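Long-range contacts in integrase (Bovine immunodeficiency virus, PDB 3KKR), which probably inserts the DNA copy of the viral genome into host chromosomes, as retroviral integrases do, here represented by its catalytic core domain: residues Thr37-Ala42 against Ala67-Asn72; His58-Pro63 against Thr83-Asn88. All coordinates share one frame; numbering follows the deposited sequence.

Interaction 1 (Thr37-Ala42 against Ala67-Asn72); sequences TALQVA and AHRIEN
Arg69 lays its guanidinium flat against Leu39: Leu39 CA sits over the centre of one face, 3.6 Å from the plane, and Leu39 CG comes within 3.2 Å of Arg69 NH1. The side chain starts out with CG roughly opposite its backbone N (chi1 151°), then bends at chi2 and chi3, which brings the flat end back over the first turn of helix 38-51. On the way its CD brushes Ala42 CB.

One residue on from Arg69, on helix 68-76, Ile70 packs the buried side of the seam. Its CG1 stands beside its own backbone N, opposite the carbonyl carbon (chi1 -51°), and the terminal CD1 reaches across to lie 3.3 Å from Ala38 O. That methyl also meets Val41 CG1 at 3.8 Å, the two side chains crossing at about a right angle, and touches Ala42 CB. At the N-terminal end the methyls of Ala38 and Ala67 abut, CB to CB 3.6 Å.

With small alanines in the seam, the axes of the two short helical segments come within 9.3 Å and are inclined by 23°. Such nearly parallel packing is characteristic of neighbouring crossover helices beside the sheet of an RNase H-like fold; helix 68-76 belongs to the beta-alpha-beta crossover from strand 56-59 to strand 80-83.

Interaction 2 (His58-Pro63 against Thr83-Asn88); sequences HSDNGP and TGIPYN. With NO3 (nitrate ion), chain C; NO3 (nitrate ion), chain E.
The C-terminal ends of the parallel strands 56-59 and 80-83 meet where His58 and Ser59 grip Gly84, and each strand then runs on into a loop. Gly84 is held from two directions. Its N donates to Ser59 O at 2.8 Å, and its O accepts from His58 NE2, also 2.8 Å away. In the His58 bond, Gly84 O lies in the imidazole plane, yet NE2 stands well above the carbonyl plane and the bond is bent (136° at the hydrogen). With ND1 bonded to Thr82 OG1, both ring nitrogens are engaged and the rotation of the imidazole is fixed.

Tyr87 covers one face of that ring. Its CB sits 3.9 Å from the imidazole centroid, a CH-pi contact close to the ring normal, while the phenol presents its edge to the same face in a T-shaped stack with planes at 78°. The Tyr87 ring also meets His56 nearly at right angles.

His-Ser-Asp-Asn-Gly-Pro matches the segment carrying the second acidic residue of the D,D-35-E motif in retroviral integrases, so Asp60 probably belongs to the active site. Its OD1 takes the backbone N of Gly62 at 2.9 Å, making an Asx turn; chi1 of 67° sets CG between the backbone N and the carbonyl carbon, and Gly62 N meets OD1 from above the carboxylate plane. Asp60 CB packs 3.3 Å from Ile85 CD1. A nitrate, probably from the crystallisation liquor, bridges the two loops: its O3 accepts from Asn61 N at 2.8 Å and its O2 from Ile85 N at 2.9 Å. Thr83 N makes a weak hydrogen bond to O2 of a second nitrate. Beyond the cis peptide before Pro86, Asn88, at the N-cap of helix 89-110, caps Ser91 N with its OD1.

In the fold
The two contacts interleave along the chain: 37-42, then 58-63, then 67-72, then 83-88. Helix 38-51 leads into strand 56-59, and helix 68-76 leads into strand 80-83, so each helix of interaction 1 is followed by a strand whose C-terminal end takes part in interaction 2. The centres of the two interactions lie about 15 Å apart, and the segments adjoin in sequence but do not otherwise touch. Interaction 1 pairs the helices beside the mixed five-stranded sheet; interaction 2 joins the C-terminal ends of the adjacent parallel strands 56-59 and 80-83. Helix 63-66, touched by Val41, Ser59 and Asp60, links the helical layer to the strand ends where the active site probably lies.

Interaction 1 (Thr37-Ala42 against Ala67-Asn72)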
ATOM      1  N   THR A  37      -8.741  12.263  -5.971  1.00 42.83           N
ATOM      2  CA  THR A  37      -9.406  13.115  -4.999  1.00 39.64           C
ATOM      3  C   THR A  37      -9.320  12.537  -3.590  1.00 43.81           C
ATOM      4  O   THR A  37      -9.183  11.323  -3.411  1.00 39.21           O
ATOM      5  CB  THR A  37     -10.874  13.316  -5.364  1.00 45.48           C
ATOM      6  OG1 THR A  37     -11.474  12.046  -5.647  1.00 39.50           O
ATOM      7  CG2 THR A  37     -10.986  14.212  -6.592  1.00 49.92           C
ATOM      8  N   ALA A  38      -9.400  13.415  -2.591  1.00 42.18           N
ATOM      9  CA  ALA A  38      -9.394  12.992  -1.197  1.00 38.11           C
ATOM     10  C   ALA A  38     -10.554  12.048  -0.912  1.00 36.91           C
ATOM     11  O   ALA A  38     -10.472  11.207  -0.020  1.00 40.58           O
ATOM     12  CB  ALA A  38      -9.440  14.190  -0.267  1.00 39.28           C
ATOM     13  N   LEU A  39     -11.627  12.186  -1.676  1.00 37.06           N
ATOM     14  CA  LEU A  39     -12.773  11.298  -1.544  1.00 37.99           C
ATOM     15  C   LEU A  39     -12.351   9.881  -1.872  1.00 38.16           C
ATOM     16  O   LEU A  39     -12.650   8.947  -1.138  1.00 41.74           O
ATOM     17  CB  LEU A  39     -13.893  11.732  -2.482  1.00 38.35           C
ATOM     18  CG  LEU A  39     -15.316  11.369  -2.067  1.00 44.99           C
ATOM     19  CD1 LEU A  39     -16.320  12.289  -2.755  1.00 44.51           C
ATOM     20  CD2 LEU A  39     -15.628   9.904  -2.350  1.00 45.66           C
ATOM     21  N   GLN A  40     -11.647   9.723  -2.985  1.00 38.63           N
ATOM     22  CA  GLN A  40     -11.148   8.415  -3.379  1.00 37.59           C
ATOM     23  C   GLN A  40     -10.159   7.856  -2.364  1.00 38.55           C
ATOM     24  O   GLN A  40     -10.265   6.700  -1.957  1.00 40.65           O
ATOM     25  CB  GLN A  40     -10.489   8.499  -4.749  1.00 40.18           C
ATOM     26  CG  GLN A  40     -11.451   8.908  -5.830  1.00 39.42           C
ATOM     27  CD  GLN A  40     -12.686   8.043  -5.826  1.00 41.67           C
ATOM     28  OE1 GLN A  40     -12.626   6.855  -6.137  1.00 43.34           O
ATOM     29  NE2 GLN A  40     -13.821   8.634  -5.468  1.00 48.85           N
ATOM     30  N   VAL A  41      -9.192   8.682  -1.971  1.00 35.51           N
ATOM     31  CA  VAL A  41      -8.174   8.293  -1.005  1.00 27.95           C
ATOM     32  C   VAL A  41      -8.801   7.853   0.321  1.00 31.68           C
ATOM     33  O   VAL A  41      -8.337   6.909   0.951  1.00 32.47           O
ATOM     34  CB  VAL A  41      -7.173   9.447  -0.766  1.00 34.25           C
ATOM     35  CG1 VAL A  41      -6.354   9.201   0.473  1.00 29.89           C
ATOM     36  CG2 VAL A  41      -6.263   9.621  -1.969  1.00 33.40           C
ATOM     37  N   ALA A  42      -9.862   8.535   0.734  1.00 35.07           N
ATOM     38  CA  ALA A  42     -10.538   8.216   1.990  1.00 31.23           C
ATOM     39  C   ALA A  42     -11.176   6.836   1.959  1.00 30.70           C
ATOM     40  O   ALA A  42     -11.242   6.160   2.979  1.00 32.90           O
ATOM     41  CB  ALA A  42     -11.581   9.272   2.323  1.00 32.59           C
ATOM     42  N   ALA A  67      -5.877  16.850   2.395  1.00 38.40           N
ATOM     43  CA  ALA A  67      -7.181  17.495   2.532  1.00 32.67           C
ATOM     44  C   ALA A  67      -7.773  17.225   3.896  1.00 33.64           C
ATOM     45  O   ALA A  67      -7.525  16.176   4.486  1.00 34.03           O
ATOM     46  CB  ALA A  67      -8.118  17.020   1.456  1.00 37.82           C
ATOM     47  N   HIS A  68      -8.563  18.172   4.393  1.00 39.27           N
ATOM     48  CA  HIS A  68      -9.124  18.073   5.736  1.00 34.28           C
ATOM     49  C   HIS A  68      -9.795  16.728   5.975  1.00 39.31           C
ATOM     50  O   HIS A  68      -9.734  16.175   7.074  1.00 34.38           O
ATOM     51  CB  HIS A  68     -10.128  19.191   5.999  1.00 32.45           C
ATOM     52  CG  HIS A  68     -10.836  19.054   7.307  1.00 39.74           C
ATOM     53  ND1 HIS A  68     -12.028  18.374   7.442  1.00 36.88           N
ATOM     54  CD2 HIS A  68     -10.500  19.477   8.552  1.00 37.76           C
ATOM     55  CE1 HIS A  68     -12.401  18.392   8.711  1.00 39.32           C
ATOM     56  NE2 HIS A  68     -11.494  19.060   9.401  1.00 40.11           N
ATOM     57  N   ARG A  69     -10.447  16.211   4.940  1.00 42.10           N
ATOM     58  CA  ARG A  69     -11.142  14.939   5.037  1.00 37.86           C
ATOM     59  C   ARG A  69     -10.198  13.812   5.467  1.00 40.40           C
ATOM     60  O   ARG A  69     -10.515  13.024   6.366  1.00 37.43           O
ATOM     61  CB  ARG A  69     -11.819  14.611   3.712  1.00 34.92           C
ATOM     62  CG  ARG A  69     -11.949  13.141   3.463  1.00 42.87           C
ATOM     63  CD  ARG A  69     -13.175  12.827   2.654  1.00 46.26           C
ATOM     64  NE  ARG A  69     -13.353  13.729   1.522  1.00 48.88           N
ATOM     65  CZ  ARG A  69     -14.390  13.659   0.692  1.00 54.97           C
ATOM     66  NH1 ARG A  69     -15.323  12.730   0.874  1.00 47.97           N
ATOM     67  NH2 ARG A  69     -14.500  14.507  -0.319  1.00 56.59           N
ATOM     68  N   ILE A  70      -9.031  13.751   4.831  1.00 39.14           N
ATOM     69  CA  ILE A  70      -8.016  12.753   5.166  1.00 39.47           C
ATOM     70  C   ILE A  70      -7.462  12.952   6.574  1.00 33.72           C
ATOM     71  O   ILE A  70      -7.386  12.011   7.355  1.00 39.00           O
ATOM     72  CB  ILE A  70      -6.853  12.771   4.158  1.00 34.24           C
ATOM     73  CG1 ILE A  70      -7.391  12.694   2.731  1.00 33.70           C
ATOM     74  CG2 ILE A  70      -5.886  11.639   4.444  1.00 36.57           C
ATOM     75  CD1 ILE A  70      -8.423  11.599   2.523  1.00 38.08           C
ATOM     76  N   GLU A  71      -7.079  14.179   6.896  1.00 36.90           N
ATOM     77  CA  GLU A  71      -6.561  14.490   8.222  1.00 37.89           C
ATOM     78  C   GLU A  71      -7.561  14.111   9.317  1.00 37.86           C
ATOM     79  O   GLU A  71      -7.195  13.569  10.360  1.00 43.40           O
ATOM     80  CB  GLU A  71      -6.226  15.978   8.315  1.00 36.41           C
ATOM     81  CG  GLU A  71      -5.270  16.470   7.243  1.00 39.94           C
ATOM     82  CD  GLU A  71      -5.115  17.985   7.242  1.00 44.82           C
ATOM     83  OE1 GLU A  71      -5.882  18.668   7.954  1.00 52.56           O
ATOM     84  OE2 GLU A  71      -4.227  18.497   6.525  1.00 48.55           O
ATOM     85  N   ASN A  72      -8.829  14.407   9.068  1.00 37.32           N
ATOM     86  CA  ASN A  72      -9.892  14.123  10.018  1.00 33.94           C
ATOM     87  C   ASN A  72     -10.072  12.630  10.192  1.00 35.40           C
ATOM     88  O   ASN A  72     -10.201  12.128  11.306  1.00 36.23           O
ATOM     89  CB  ASN A  72     -11.200  14.731   9.518  1.00 41.54           C
ATOM     90  CG  ASN A  72     -12.346  14.543  10.491  1.00 50.89           C
ATOM     91  OD1 ASN A  72     -13.276  13.768  10.235  1.00 49.49           O
ATOM     92  ND2 ASN A  72     -12.286  15.249  11.619  1.00 42.65           N
TER

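Interaction 2 (His58-Pro63 against Thr83-Asn88)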
ATOM      1  N   HIS A  58       1.834   7.719   6.012  1.00 29.71           N
ATOM      2  CA  HIS A  58       2.754   8.700   5.451  1.00 32.64           C
ATOM      3  C   HIS A  58       2.555   8.830   3.947  1.00 33.04           C
ATOM      4  O   HIS A  58       2.064   7.904   3.304  1.00 34.23           O
ATOM      5  CB  HIS A  58       4.197   8.299   5.751  1.00 31.33           C
ATOM      6  CG  HIS A  58       5.216   9.343   5.398  1.00 38.28           C
ATOM      7  ND1 HIS A  58       5.574  10.359   6.261  1.00 39.70           N
ATOM      8  CD2 HIS A  58       5.982   9.506   4.293  1.00 38.10           C
ATOM      9  CE1 HIS A  58       6.505  11.108   5.696  1.00 33.88           C
ATOM     10  NE2 HIS A  58       6.772  10.611   4.503  1.00 32.47           N
ATOM     11  N   SER A  59       2.949   9.977   3.397  1.00 32.55           N
ATOM     12  CA  SER A  59       2.788  10.255   1.980  1.00 31.91           C
ATOM     13  C   SER A  59       3.493  11.552   1.566  1.00 37.98           C
ATOM     14  O   SER A  59       4.168  12.188   2.376  1.00 38.75           O
ATOM     15  CB  SER A  59       1.304  10.352   1.650  1.00 32.06           C
ATOM     16  OG  SER A  59       0.725  11.480   2.282  1.00 37.25           O
ATOM     17  N   ASP A  60       3.341  11.935   0.298  1.00 37.69           N
ATOM     18  CA  ASP A  60       3.797  13.246  -0.163  1.00 40.10           C
ATOM     19  C   ASP A  60       2.755  14.308   0.171  1.00 43.16           C
ATOM     20  O   ASP A  60       1.743  14.011   0.805  1.00 40.22           O
ATOM     21  CB  ASP A  60       4.106  13.252  -1.669  1.00 40.19           C
ATOM     22  CG  ASP A  60       2.866  13.054  -2.541  1.00 35.30           C
ATOM     23  OD1 ASP A  60       1.742  13.392  -2.113  1.00 31.98           O
ATOM     24  OD2 ASP A  60       3.027  12.555  -3.674  1.00 36.48           O
ATOM     25  N   ASN A  61       2.999  15.535  -0.277  1.00 43.13           N
ATOM     26  CA  ASN A  61       2.152  16.670   0.080  1.00 45.85           C
ATOM     27  C   ASN A  61       0.870  16.841  -0.733  1.00 44.99           C
ATOM     28  O   ASN A  61       0.018  17.655  -0.383  1.00 56.44           O
ATOM     29  CB  ASN A  61       2.962  17.968   0.050  1.00 48.07           C
ATOM     30  CG  ASN A  61       3.466  18.367   1.421  1.00 54.47           C
ATOM     31  OD1 ASN A  61       4.111  17.583   2.112  1.00 52.33           O
ATOM     32  ND2 ASN A  61       3.169  19.595   1.824  1.00 73.83           N
ATOM     33  N   GLY A  62       0.735  16.084  -1.815  1.00 46.44           N
ATOM     34  CA  GLY A  62      -0.441  16.169  -2.664  1.00 42.42           C
ATOM     35  C   GLY A  62      -1.732  16.457  -1.918  1.00 45.90           C
ATOM     36  O   GLY A  62      -1.997  15.888  -0.857  1.00 44.41           O
ATOM     37  N   PRO A  63      -2.552  17.353  -2.475  1.00 50.56           N
ATOM     38  CA  PRO A  63      -3.803  17.780  -1.844  1.00 47.33           C
ATOM     39  C   PRO A  63      -4.773  16.626  -1.561  1.00 46.59           C
ATOM     40  O   PRO A  63      -5.587  16.731  -0.641  1.00 45.79           O
ATOM     41  CB  PRO A  63      -4.395  18.756  -2.875  1.00 43.49           C
ATOM     42  CG  PRO A  63      -3.667  18.448  -4.158  1.00 44.53           C
ATOM     43  CD  PRO A  63      -2.286  18.120  -3.701  1.00 49.92           C
ATOM     44  N   THR A  83       3.766  13.749   6.544  1.00 37.92           N
ATOM     45  CA  THR A  83       3.955  13.990   5.122  1.00 38.58           C
ATOM     46  C   THR A  83       5.410  14.326   4.827  1.00 38.83           C
ATOM     47  O   THR A  83       6.145  14.742   5.718  1.00 39.41           O
ATOM     48  CB  THR A  83       3.054  15.132   4.616  1.00 46.89           C
ATOM     49  OG1 THR A  83       1.679  14.837   4.908  1.00 48.38           O
ATOM     50  CG2 THR A  83       3.201  15.271   3.128  1.00 50.55           C
ATOM     51  N   GLY A  84       5.827  14.127   3.579  1.00 42.55           N
ATOM     52  CA  GLY A  84       7.180  14.455   3.169  1.00 41.03           C
ATOM     53  C   GLY A  84       8.050  13.256   2.835  1.00 39.57           C
ATOM     54  O   GLY A  84       8.551  12.576   3.727  1.00 43.89           O
ATOM     55  N   ILE A  85       8.244  13.005   1.545  1.00 39.56           N
ATOM     56  CA  ILE A  85       9.137  11.939   1.098  1.00 41.69           C
ATOM     57  C   ILE A  85      10.606  12.377   1.098  1.00 42.10           C
ATOM     58  O   ILE A  85      10.946  13.454   0.602  1.00 38.42           O
ATOM     59  CB  ILE A  85       8.744  11.410  -0.305  1.00 39.69           C
ATOM     60  CG1 ILE A  85       7.589  10.418  -0.196  1.00 36.80           C
ATOM     61  CG2 ILE A  85       9.915  10.729  -0.974  1.00 39.46           C
ATOM     62  CD1 ILE A  85       6.261  11.053  -0.387  1.00 42.07           C
ATOM     63  N   PRO A  86      11.485  11.535   1.661  1.00 43.71           N
ATOM     64  CA  PRO A  86      11.146  10.241   2.255  1.00 41.10           C
ATOM     65  C   PRO A  86      10.888  10.363   3.749  1.00 42.97           C
ATOM     66  O   PRO A  86      11.406  11.268   4.399  1.00 47.73           O
ATOM     67  CB  PRO A  86      12.431   9.421   2.055  1.00 42.08           C
ATOM     68  CG  PRO A  86      13.464  10.385   1.456  1.00 40.07           C
ATOM     69  CD  PRO A  86      12.936  11.758   1.671  1.00 37.23           C
ATOM     70  N   TYR A  87      10.102   9.451   4.300  1.00 44.38           N
ATOM     71  CA  TYR A  87      10.032   9.357   5.741  1.00 37.26           C
ATOM     72  C   TYR A  87      11.471   9.159   6.177  1.00 38.47           C
ATOM     73  O   TYR A  87      12.003   9.916   6.980  1.00 39.88           O
ATOM     74  CB  TYR A  87       9.180   8.169   6.156  1.00 32.15           C
ATOM     75  CG  TYR A  87       8.990   8.067   7.642  1.00 40.75           C
ATOM     76  CD1 TYR A  87       8.125   8.923   8.311  1.00 42.63           C
ATOM     77  CD2 TYR A  87       9.671   7.115   8.383  1.00 39.08           C
ATOM     78  CE1 TYR A  87       7.946   8.835   9.677  1.00 35.24           C
ATOM     79  CE2 TYR A  87       9.498   7.022   9.749  1.00 39.84           C
ATOM     80  CZ  TYR A  87       8.637   7.883  10.393  1.00 39.28           C
ATOM     81  OH  TYR A  87       8.466   7.782  11.763  1.00 45.57           O
ATOM     82  N   ASN A  88      12.096   8.134   5.614  1.00 37.90           N
ATOM     83  CA  ASN A  88      13.521   7.900   5.783  1.00 40.27           C
ATOM     84  C   ASN A  88      14.037   6.992   4.668  1.00 39.93           C
ATOM     85  O   ASN A  88      13.244   6.431   3.912  1.00 42.43           O
ATOM     86  CB  ASN A  88      13.823   7.328   7.169  1.00 41.92           C
ATOM     87  CG  ASN A  88      13.154   5.995   7.412  1.00 44.86           C
ATOM     88  OD1 ASN A  88      13.184   5.098   6.563  1.00 38.26           O
ATOM     89  ND2 ASN A  88      12.559   5.846   8.589  1.00 51.21           N
TER
HETATM   90  N   NO3 C   2       6.489  15.848  -0.571  1.00 45.85           N
HETATM   91  O1  NO3 C   2       6.653  16.786   0.451  1.00 50.54           O
HETATM   92  O2  NO3 C   2       7.349  14.748  -0.632  1.00 43.12           O
HETATM   93  O3  NO3 C   2       5.477  16.018  -1.524  1.00 48.20           O
HETATM   94  N   NO3 E   4       4.001  16.400   9.615  1.00 52.55           N
HETATM   95  O1  NO3 E   4       3.159  16.305  10.731  1.00 67.34           O
HETATM   96  O2  NO3 E   4       4.920  15.380   9.352  1.00 48.38           O
HETATM   97  O3  NO3 E   4       3.924  17.514   8.771  1.00 63.88           O